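Local coordinates for protein D-glycerate 2-kinase (Thermotoga maritima, PDB 2B8N) that catalyses the ATP-dependent phosphorylation of D-glycerate to 2-phosphoglycerate, a step in the degradation of serine via 3-hydroxypyruvate, at residues 53-58 with 114-119; 67-72 with 90-95. All coordinates share one frame; numbering follows the deposited sequence.

Both contacts belong to the parallel six-stranded sheet and its flanking helices, and their centres lie about 14 Å apart. Contact 1 packs helix 107-120 on one face of strand 52-57; contact 2 ties helix 61-72, on the other face, to the loop between strands 76-84 and 96-100. In chain order the segments run 53-58, 67-72, 90-95, 114-119, which nests contact 2 inside the loop that contact 1 closes. Leu54 joins the two: its CD1 lies 3.7 Å from Ala68 CB and equally far from Phe95 CE2. One central strand is thus covered on both sides, giving a helix-sheet-helix sandwich in this part of the kinase.

Contact 1. Residues 53-58 with 114-119; sequences ILVAVG and RRVLEL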
ATOM      1  N   ILE A  53     -21.601 -11.047   7.453  1.00 27.33           N
ATOM      2  CA  ILE A  53     -21.712  -9.611   7.606  1.00 26.70           C
ATOM      3  C   ILE A  53     -20.431  -9.057   6.999  1.00 25.97           C
ATOM      4  O   ILE A  53     -19.345  -9.375   7.439  1.00 23.80           O
ATOM      5  CB  ILE A  53     -21.856  -9.179   9.088  1.00 27.58           C
ATOM      6  CG1 ILE A  53     -23.245  -9.569   9.634  1.00 27.82           C
ATOM      7  CG2 ILE A  53     -21.664  -7.657   9.230  1.00 24.33           C
ATOM      8  CD1 ILE A  53     -23.482 -11.045   9.789  1.00 25.65           C
ATOM      9  N   LEU A  54     -20.577  -8.231   5.976  1.00 27.22           N
ATOM     10  CA  LEU A  54     -19.439  -7.710   5.221  1.00 27.61           C
ATOM     11  C   LEU A  54     -19.109  -6.315   5.752  1.00 28.49           C
ATOM     12  O   LEU A  54     -19.997  -5.438   5.826  1.00 26.51           O
ATOM     13  CB  LEU A  54     -19.768  -7.690   3.719  1.00 26.48           C
ATOM     14  CG  LEU A  54     -18.825  -7.042   2.690  1.00 29.54           C
ATOM     15  CD1 LEU A  54     -19.160  -7.550   1.262  1.00 27.95           C
ATOM     16  CD2 LEU A  54     -18.862  -5.497   2.753  1.00 31.80           C
ATOM     17  N   VAL A  55     -17.845  -6.148   6.158  1.00 28.39           N
ATOM     18  CA  VAL A  55     -17.295  -4.871   6.582  1.00 28.90           C
ATOM     19  C   VAL A  55     -16.046  -4.569   5.735  1.00 28.57           C
ATOM     20  O   VAL A  55     -15.037  -5.308   5.784  1.00 28.25           O
ATOM     21  CB  VAL A  55     -16.937  -4.883   8.078  1.00 30.16           C
ATOM     22  CG1 VAL A  55     -16.287  -3.550   8.492  1.00 31.42           C
ATOM     23  CG2 VAL A  55     -18.185  -5.141   8.931  1.00 32.64           C
ATOM     24  N   ALA A  56     -16.120  -3.482   4.961  1.00 28.48           N
ATOM     25  CA  ALA A  56     -15.043  -3.128   4.032  1.00 28.31           C
ATOM     26  C   ALA A  56     -14.595  -1.743   4.384  1.00 29.34           C
ATOM     27  O   ALA A  56     -15.415  -0.819   4.389  1.00 28.98           O
ATOM     28  CB  ALA A  56     -15.499  -3.201   2.580  1.00 25.40           C
ATOM     29  N   VAL A  57     -13.294  -1.625   4.692  1.00 29.87           N
ATOM     30  CA  VAL A  57     -12.669  -0.371   5.118  1.00 30.17           C
ATOM     31  C   VAL A  57     -11.379  -0.189   4.344  1.00 28.77           C
ATOM     32  O   VAL A  57     -10.562  -1.093   4.280  1.00 29.50           O
ATOM     33  CB  VAL A  57     -12.362  -0.377   6.633  1.00 29.62           C
ATOM     34  CG1 VAL A  57     -11.459   0.783   7.019  1.00 36.86           C
ATOM     35  CG2 VAL A  57     -13.620  -0.285   7.404  1.00 32.62           C
ATOM     36  N   GLY A  58     -11.201   0.984   3.766  1.00 27.68           N
ATOM     37  CA  GLY A  58      -9.971   1.293   3.047  1.00 28.15           C
ATOM     38  C   GLY A  58     -10.242   2.137   1.820  1.00 28.63           C
ATOM     39  O   GLY A  58     -11.410   2.421   1.495  1.00 27.88           O
ATOM     40  N   ARG A 114     -18.531   3.624  14.899  1.00 25.93           N
ATOM     41  CA  ARG A 114     -19.550   3.303  15.869  1.00 27.86           C
ATOM     42  C   ARG A 114     -20.646   2.432  15.229  1.00 26.91           C
ATOM     43  O   ARG A 114     -21.113   1.471  15.841  1.00 27.75           O
ATOM     44  CB  ARG A 114     -20.092   4.592  16.489  1.00 27.34           C
ATOM     45  CG  ARG A 114     -21.317   4.453  17.338  1.00 29.61           C
ATOM     46  CD  ARG A 114     -21.597   5.801  17.999  1.00 38.47           C
ATOM     47  NE  ARG A 114     -20.603   6.058  19.048  1.00 45.89           N
ATOM     48  CZ  ARG A 114     -20.015   7.229  19.318  1.00 45.41           C
ATOM     49  NH1 ARG A 114     -20.286   8.326  18.609  1.00 44.68           N
ATOM     50  NH2 ARG A 114     -19.131   7.292  20.321  1.00 41.92           N
ATOM     51  N   ARG A 115     -21.027   2.746  13.995  1.00 27.34           N
ATOM     52  CA  ARG A 115     -22.055   1.965  13.275  1.00 28.53           C
ATOM     53  C   ARG A 115     -21.568   0.552  12.950  1.00 28.92           C
ATOM     54  O   ARG A 115     -22.327  -0.406  13.073  1.00 29.30           O
ATOM     55  CB  ARG A 115     -22.494   2.681  11.982  1.00 29.85           C
ATOM     56  CG  ARG A 115     -23.426   1.898  11.070  1.00 31.11           C
ATOM     57  CD  ARG A 115     -24.619   1.363  11.819  1.00 33.94           C
ATOM     58  NE  ARG A 115     -25.709   0.949  10.933  1.00 34.90           N
ATOM     59  CZ  ARG A 115     -26.837   0.391  11.361  1.00 28.77           C
ATOM     60  NH1 ARG A 115     -27.029   0.201  12.655  1.00 30.98           N
ATOM     61  NH2 ARG A 115     -27.791   0.052  10.502  1.00 32.99           N
ATOM     62  N   VAL A 116     -20.307   0.421  12.536  1.00 28.01           N
ATOM     63  CA  VAL A 116     -19.727  -0.901  12.286  1.00 28.88           C
ATOM     64  C   VAL A 116     -19.808  -1.804  13.536  1.00 29.81           C
ATOM     65  O   VAL A 116     -20.037  -3.019  13.418  1.00 29.53           O
ATOM     66  CB  VAL A 116     -18.239  -0.825  11.827  1.00 28.96           C
ATOM     67  CG1 VAL A 116     -17.647  -2.219  11.727  1.00 27.11           C
ATOM     68  CG2 VAL A 116     -18.103  -0.098  10.496  1.00 27.81           C
ATOM     69  N   LEU A 117     -19.609  -1.219  14.720  1.00 30.20           N
ATOM     70  CA  LEU A 117     -19.622  -1.995  15.976  1.00 29.06           C
ATOM     71  C   LEU A 117     -21.051  -2.383  16.354  1.00 29.94           C
ATOM     72  O   LEU A 117     -21.254  -3.384  17.049  1.00 31.20           O
ATOM     73  CB  LEU A 117     -18.918  -1.240  17.130  1.00 28.43           C
ATOM     74  CG  LEU A 117     -17.386  -1.025  17.010  1.00 28.49           C
ATOM     75  CD1 LEU A 117     -16.833  -0.194  18.146  1.00 27.97           C
ATOM     76  CD2 LEU A 117     -16.590  -2.312  16.939  1.00 26.58           C
ATOM     77  N   GLU A 118     -22.037  -1.602  15.896  1.00 29.99           N
ATOM     78  CA  GLU A 118     -23.448  -1.981  16.065  1.00 30.43           C
ATOM     79  C   GLU A 118     -23.751  -3.182  15.198  1.00 28.64           C
ATOM     80  O   GLU A 118     -24.435  -4.101  15.625  1.00 29.00           O
ATOM     81  CB  GLU A 118     -24.392  -0.831  15.722  1.00 29.86           C
ATOM     82  CG  GLU A 118     -24.182   0.357  16.635  1.00 35.57           C
ATOM     83  CD  GLU A 118     -25.477   0.849  17.221  1.00 43.01           C
ATOM     84  OE1 GLU A 118     -26.194   0.017  17.833  1.00 44.05           O
ATOM     85  OE2 GLU A 118     -25.770   2.059  17.061  1.00 45.83           O
ATOM     86  N   LEU A 119     -23.208  -3.191  13.991  1.00 28.12           N
ATOM     87  CA  LEU A 119     -23.406  -4.319  13.105  1.00 28.91           C
ATOM     88  C   LEU A 119     -22.734  -5.613  13.597  1.00 29.92           C
ATOM     89  O   LEU A 119     -23.221  -6.690  13.264  1.00 32.49           O
ATOM     90  CB  LEU A 119     -22.950  -4.019  11.680  1.00 27.72           C
ATOM     91  CG  LEU A 119     -23.628  -2.830  11.000  1.00 31.28           C
ATOM     92  CD1 LEU A 119     -23.378  -2.841   9.471  1.00 32.92           C
ATOM     93  CD2 LEU A 119     -25.124  -2.772  11.289  1.00 34.05           C
TER
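Val55 and Val116 carry this contact, a mainly apolar meeting of strand 52-57 with helix 107-120. From Val55 CB, which points at the helix, two methyls branch. CG1 is anti to the backbone N (chi1 177°) and reaches Val116 CG1 at 3.8 Å. The second branch, Val55 CG2, lies on the backbone N side and approaches the same methyl, Val116 CG1, at 4.1 Å. One helix methyl therefore rests against the fork of the strand valine, the two side chains lying at a slant to each other. A turn further along the helix the packing is looser: Ile53 CG2 comes to 4.4 Å from Leu119 O, while the Leu119 side chain spreads over Lys78 and Val80 of the adjoining strand. Phe185 covers Val116 from helix 184-189. Leu54 and Ala56, the alternate residues, pack on helix 61-72 on the opposite face of the sheet. Helix 107-120 connects edge strand 96-100 to strand 128-133, passing over strands 76-84 and 52-57 on its way; such a long beta-alpha-beta crossover goes with the 3-2-1-4-5-6 strand order of a Rossmann-like three-layer alpha/beta/alpha sandwich.

Contact 2. Residues 67-72 with 90-95; sequences AAYEVL and GPIDDF
Tyr69 reaches out from helix 61-72 and lays its ring along the turn that carries Ile92, Asp93 and Phe95. With CG anti to the backbone N (chi1 -179°), the ring is directed off the helix into the loop, and its length is shared among the three partners. Near the helix it meets Phe95, whose CZ comes to 3.7 Å from Tyr69 CD1 and 4.0 Å from Tyr69 CB. The two ring planes are steeply inclined, at 77°, and their centroids are 5.4 Å apart, yet the rings meet at a slant. Ile92 adds its CG2 methyl, 4.1 Å from Tyr69 CD2, the two side chains running past each other in opposite senses. Further out Asp93 crosses the tyrosine almost perpendicularly, setting its CB 3.4 Å from Tyr69 CZ, although its carboxylate plane is only 18° from that of the ring. These three residues belong to a type II' beta turn from Ile92 to Phe95, closed by the hydrogen bond from Phe95 N to Ile92 O, 2.9 Å long; it lies in the connection between strands 76-84 and 96-100, and the contact fastens that connection to the helix preceding strand 76-84. The phenol and the carboxylate are close without bonding each other. Lys74 serves both instead, with a salt bridge to Asp93 OD2 and a weak hydrogen bond to Tyr69 OH. An alanine in place of Tyr69 would take away the whole ring, which would probably open a gap beside Phe95 and Ile92 and deprive Lys74 of its phenol partner. Ile92 also packs on Trp62 and Ala65 of the same helix.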
ATOM      1  N   ALA A  67     -17.111  -6.671  -5.433  1.00 26.87           N
ATOM      2  CA  ALA A  67     -16.655  -7.984  -5.910  1.00 27.49           C
ATOM      3  C   ALA A  67     -17.100  -9.149  -5.000  1.00 27.20           C
ATOM      4  O   ALA A  67     -17.445 -10.214  -5.481  1.00 29.64           O
ATOM      5  CB  ALA A  67     -15.139  -7.988  -6.108  1.00 27.69           C
ATOM      6  N   ALA A  68     -17.114  -8.927  -3.690  1.00 26.96           N
ATOM      7  CA  ALA A  68     -17.604  -9.905  -2.713  1.00 26.40           C
ATOM      8  C   ALA A  68     -19.104 -10.159  -2.849  1.00 26.67           C
ATOM      9  O   ALA A  68     -19.569 -11.286  -2.713  1.00 25.80           O
ATOM     10  CB  ALA A  68     -17.304  -9.417  -1.317  1.00 26.66           C
ATOM     11  N   TYR A  69     -19.856  -9.098  -3.096  1.00 26.78           N
ATOM     12  CA  TYR A  69     -21.283  -9.223  -3.310  1.00 28.03           C
ATOM     13  C   TYR A  69     -21.559 -10.152  -4.485  1.00 27.96           C
ATOM     14  O   TYR A  69     -22.410 -11.055  -4.410  1.00 24.36           O
ATOM     15  CB  TYR A  69     -21.883  -7.850  -3.582  1.00 28.36           C
ATOM     16  CG  TYR A  69     -23.357  -7.879  -3.794  1.00 28.24           C
ATOM     17  CD1 TYR A  69     -24.201  -8.408  -2.831  1.00 32.82           C
ATOM     18  CD2 TYR A  69     -23.915  -7.383  -4.961  1.00 30.77           C
ATOM     19  CE1 TYR A  69     -25.570  -8.436  -3.027  1.00 30.75           C
ATOM     20  CE2 TYR A  69     -25.263  -7.400  -5.161  1.00 29.49           C
ATOM     21  CZ  TYR A  69     -26.082  -7.928  -4.200  1.00 32.10           C
ATOM     22  OH  TYR A  69     -27.428  -7.934  -4.413  1.00 37.44           O
ATOM     23  N   GLU A  70     -20.811  -9.930  -5.564  1.00 28.46           N
ATOM     24  CA  GLU A  70     -20.956 -10.729  -6.784  1.00 28.79           C
ATOM     25  C   GLU A  70     -20.579 -12.192  -6.559  1.00 27.20           C
ATOM     26  O   GLU A  70     -21.198 -13.072  -7.141  1.00 26.23           O
ATOM     27  CB  GLU A  70     -20.138 -10.133  -7.935  1.00 29.21           C
ATOM     28  CG  GLU A  70     -20.686  -8.795  -8.431  1.00 31.29           C
ATOM     29  CD  GLU A  70     -19.819  -8.124  -9.478  1.00 30.56           C
ATOM     30  OE1 GLU A  70     -18.810  -8.728  -9.909  1.00 38.75           O
ATOM     31  OE2 GLU A  70     -20.156  -6.980  -9.859  1.00 32.67           O
ATOM     32  N   VAL A  71     -19.567 -12.452  -5.733  1.00 26.45           N
ATOM     33  CA  VAL A  71     -19.268 -13.825  -5.335  1.00 26.70           C
ATOM     34  C   VAL A  71     -20.384 -14.443  -4.440  1.00 26.94           C
ATOM     35  O   VAL A  71     -20.807 -15.562  -4.686  1.00 26.21           O
ATOM     36  CB  VAL A  71     -17.889 -13.955  -4.614  1.00 26.60           C
ATOM     37  CG1 VAL A  71     -17.718 -15.374  -4.040  1.00 24.51           C
ATOM     38  CG2 VAL A  71     -16.724 -13.596  -5.563  1.00 25.72           C
ATOM     39  N   LEU A  72     -20.854 -13.721  -3.417  1.00 26.89           N
ATOM     40  CA  LEU A  72     -21.695 -14.325  -2.375  1.00 26.78           C
ATOM     41  C   LEU A  72     -23.190 -14.060  -2.486  1.00 26.39           C
ATOM     42  O   LEU A  72     -23.970 -14.917  -2.123  1.00 25.92           O
ATOM     43  CB  LEU A  72     -21.235 -13.873  -1.002  1.00 26.53           C
ATOM     44  CG  LEU A  72     -19.858 -14.393  -0.582  1.00 24.62           C
ATOM     45  CD1 LEU A  72     -19.502 -13.644   0.663  1.00 26.33           C
ATOM     46  CD2 LEU A  72     -19.808 -15.897  -0.362  1.00 18.76           C
ATOM     47  N   GLY A  90     -21.284   4.720  -5.598  1.00 28.08           N
ATOM     48  CA  GLY A  90     -22.740   4.514  -5.564  1.00 26.76           C
ATOM     49  C   GLY A  90     -23.224   3.323  -4.758  1.00 25.85           C
ATOM     50  O   GLY A  90     -22.450   2.733  -4.021  1.00 25.82           O
ATOM     51  N   PRO A  91     -24.522   2.972  -4.897  1.00 25.31           N
ATOM     52  CA  PRO A  91     -25.117   1.829  -4.198  1.00 25.94           C
ATOM     53  C   PRO A  91     -24.466   0.482  -4.500  1.00 26.66           C
ATOM     54  O   PRO A  91     -23.912   0.281  -5.583  1.00 26.77           O
ATOM     55  CB  PRO A  91     -26.575   1.811  -4.718  1.00 24.56           C
ATOM     56  CG  PRO A  91     -26.836   3.188  -5.198  1.00 22.34           C
ATOM     57  CD  PRO A  91     -25.521   3.672  -5.735  1.00 24.27           C
ATOM     58  N   ILE A  92     -24.531  -0.422  -3.530  1.00 26.96           N
ATOM     59  CA  ILE A  92     -24.265  -1.831  -3.760  1.00 27.77           C
ATOM     60  C   ILE A  92     -25.400  -2.611  -3.095  1.00 27.69           C
ATOM     61  O   ILE A  92     -25.396  -2.831  -1.885  1.00 26.20           O
ATOM     62  CB  ILE A  92     -22.899  -2.273  -3.193  1.00 27.08           C
ATOM     63  CG1 ILE A  92     -21.802  -1.315  -3.646  1.00 26.32           C
ATOM     64  CG2 ILE A  92     -22.571  -3.701  -3.631  1.00 25.78           C
ATOM     65  CD1 ILE A  92     -20.392  -1.737  -3.224  1.00 28.99           C
ATOM     66  N   ASP A  93     -26.370  -3.037  -3.892  1.00 28.85           N
ATOM     67  CA  ASP A  93     -27.591  -3.606  -3.343  1.00 29.92           C
ATOM     68  C   ASP A  93     -28.067  -2.662  -2.197  1.00 30.78           C
ATOM     69  O   ASP A  93     -28.409  -1.488  -2.469  1.00 30.05           O
ATOM     70  CB  ASP A  93     -27.364  -5.073  -2.923  1.00 30.66           C
ATOM     71  CG  ASP A  93     -28.680  -5.830  -2.587  1.00 38.75           C
ATOM     72  OD1 ASP A  93     -29.707  -5.655  -3.302  1.00 46.88           O
ATOM     73  OD2 ASP A  93     -28.676  -6.614  -1.601  1.00 46.55           O
ATOM     74  N   ASP A  94     -28.042  -3.161  -0.946  1.00 31.33           N
ATOM     75  CA  ASP A  94     -28.531  -2.459   0.263  1.00 30.22           C
ATOM     76  C   ASP A  94     -27.417  -2.241   1.298  1.00 29.75           C
ATOM     77  O   ASP A  94     -27.695  -1.961   2.472  1.00 29.33           O
ATOM     78  CB  ASP A  94     -29.661  -3.275   0.917  1.00 29.64           C
ATOM     79  CG  ASP A  94     -29.182  -4.626   1.469  1.00 29.01           C
ATOM     80  N   PHE A  95     -26.160  -2.374   0.867  1.00 28.77           N
ATOM     81  CA  PHE A  95     -25.033  -2.132   1.747  1.00 27.18           C
ATOM     82  C   PHE A  95     -25.088  -0.676   2.115  1.00 27.01           C
ATOM     83  O   PHE A  95     -25.597   0.142   1.366  1.00 23.82           O
ATOM     84  CB  PHE A  95     -23.709  -2.378   1.053  1.00 28.14           C
ATOM     85  CG  PHE A  95     -23.418  -3.811   0.723  1.00 26.71           C
ATOM     86  CD1 PHE A  95     -24.340  -4.823   0.936  1.00 27.36           C
ATOM     87  CD2 PHE A  95     -22.189  -4.137   0.147  1.00 29.40           C
ATOM     88  CE1 PHE A  95     -24.026  -6.147   0.606  1.00 31.23           C
ATOM     89  CE2 PHE A  95     -21.877  -5.440  -0.205  1.00 25.95           C
ATOM     90  CZ  PHE A  95     -22.789  -6.446   0.026  1.00 31.00           C
TER